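Local coordinates for protein CDP-archaeol synthase (Aeropyrum pernix K1, PDB 5GUF) that catalyses, with magnesium, the transfer of CMP from CTP to a geranylgeranylated glycerol phosphate, forming CDP-archaeol for archaeal membrane lipids, at residues A[19-24]-A[90-95]. Numbering follows the deposited sequence.
Sequences ILMLPA and PAIALG
Helices 14-29 and 84-109, both predicted to span the membrane, meet here through one isoleucine: Ile92 reaches across from its helix onto Leu20, Met21 and Ala24. The branch at CB gives Ile92 two arms for separate neighbours. On the longer arm, CD1 of Ile92 comes against the branch point and one methyl of Leu20, 4.1 Å from CG and 3.8 Å from CD1, the two side chains crossing at about a right angle. Leucine suits this place because its CG, anti to the backbone N, brings the forked end closer to the other helix than the first bond alone would. The shorter arm, CG2 of Ile92, is met by two groups, CB of Ala24 at 4.0 Å and CE of Met21 at 4.1 Å.

Met21 leaves its helix pointing away from the partner, but bends at both chi2 (-71°) and chi3 (113°), and this folds the terminal methyl back to CG2 of Ile92; a flexible, unbranched chain suits that detour. Ala24 needs no reach, because the backbones come close here, CA of Ala24 lying 4.7 Å from CA of Ala93. Small residues on both helices permit that approach, and the segment axes pass 8.3 Å apart at -59°. Pro23 has no N-H to give to the preceding turn, and helix 14-29 is kinked at this point, just where it draws near its partner.

Met21, Ala24 and Ile92 also touch Ala130 of helix 121-136, which brings a third helix to the contact. With all four touching residues buried and no hydrogen bond between the segments, this is an apolar helix-helix crossing in the interior of a helical membrane protein.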
# COMPACT_ATOMS: atom_id res chain seq x y z
N ILE A 19 2.91 -14.31 15.19
CA ILE A 19 2.38 -15.64 15.48
C ILE A 19 0.98 -15.79 14.90
O ILE A 19 0.65 -16.80 14.27
CB ILE A 19 2.38 -15.91 16.99
CG1 ILE A 19 3.80 -15.90 17.53
CG2 ILE A 19 1.70 -17.25 17.30
CD1 ILE A 19 3.85 -16.21 19.01
N LEU A 20 0.13 -14.80 15.13
CA LEU A 20 -1.23 -14.88 14.61
C LEU A 20 -1.23 -14.96 13.08
O LEU A 20 -2.02 -15.71 12.50
CB LEU A 20 -2.03 -13.67 15.10
CG LEU A 20 -3.51 -13.62 14.74
CD1 LEU A 20 -4.29 -14.74 15.41
CD2 LEU A 20 -4.04 -12.26 15.14
N MET A 21 -0.34 -14.24 12.43
CA MET A 21 -0.36 -14.11 10.98
C MET A 21 0.43 -15.19 10.24
O MET A 21 0.27 -15.31 9.01
CB MET A 21 0.19 -12.75 10.57
CG MET A 21 -0.76 -11.60 10.84
SD MET A 21 -2.17 -11.63 9.70
CE MET A 21 -3.50 -12.01 10.84
N LEU A 22 1.28 -15.96 10.92
CA LEU A 22 2.11 -16.93 10.21
C LEU A 22 1.30 -17.96 9.43
O LEU A 22 1.75 -18.37 8.35
CB LEU A 22 3.08 -17.61 11.19
CG LEU A 22 4.46 -16.93 11.28
CD1 LEU A 22 5.21 -17.33 12.55
CD2 LEU A 22 5.32 -17.22 10.06
N PRO A 23 0.13 -18.41 9.88
CA PRO A 23 -0.70 -19.25 8.99
C PRO A 23 -1.08 -18.57 7.69
O PRO A 23 -1.11 -19.23 6.65
CB PRO A 23 -1.93 -19.57 9.86
CG PRO A 23 -1.37 -19.58 11.25
CD PRO A 23 -0.31 -18.50 11.29
N ALA A 24 -1.39 -17.27 7.73
CA ALA A 24 -1.73 -16.54 6.51
C ALA A 24 -0.51 -16.42 5.59
O ALA A 24 -0.61 -16.65 4.38
CB ALA A 24 -2.26 -15.15 6.87
N PRO A 90 -7.45 -21.71 10.25
CA PRO A 90 -8.10 -22.01 8.96
C PRO A 90 -8.88 -20.83 8.40
O PRO A 90 -8.74 -20.51 7.21
CB PRO A 90 -9.01 -23.21 9.29
CG PRO A 90 -8.34 -23.87 10.48
CD PRO A 90 -7.78 -22.72 11.28
N ALA A 91 -9.71 -20.17 9.22
CA ALA A 91 -10.45 -19.01 8.74
C ALA A 91 -9.50 -17.90 8.29
O ALA A 91 -9.74 -17.26 7.26
CB ALA A 91 -11.41 -18.49 9.82
N ILE A 92 -8.43 -17.66 9.05
CA ILE A 92 -7.46 -16.63 8.68
C ILE A 92 -6.76 -16.99 7.38
O ILE A 92 -6.56 -16.13 6.50
CB ILE A 92 -6.45 -16.40 9.83
CG1 ILE A 92 -7.16 -15.87 11.08
CG2 ILE A 92 -5.33 -15.44 9.41
CD1 ILE A 92 -6.23 -15.35 12.17
N ALA A 93 -6.37 -18.27 7.23
CA ALA A 93 -5.84 -18.74 5.96
C ALA A 93 -6.79 -18.43 4.81
O ALA A 93 -6.35 -18.00 3.73
CB ALA A 93 -5.57 -20.25 6.02
N LEU A 94 -8.09 -18.67 5.01
CA LEU A 94 -9.08 -18.35 3.98
C LEU A 94 -9.08 -16.86 3.66
O LEU A 94 -9.14 -16.47 2.49
CB LEU A 94 -10.48 -18.81 4.41
CG LEU A 94 -10.64 -20.33 4.34
CD1 LEU A 94 -12.01 -20.77 4.81
CD2 LEU A 94 -10.36 -20.84 2.93
N GLY A 95 -9.01 -16.01 4.68
CA GLY A 95 -8.92 -14.58 4.42
C GLY A 95 -7.67 -14.20 3.65
O GLY A 95 -7.70 -13.34 2.78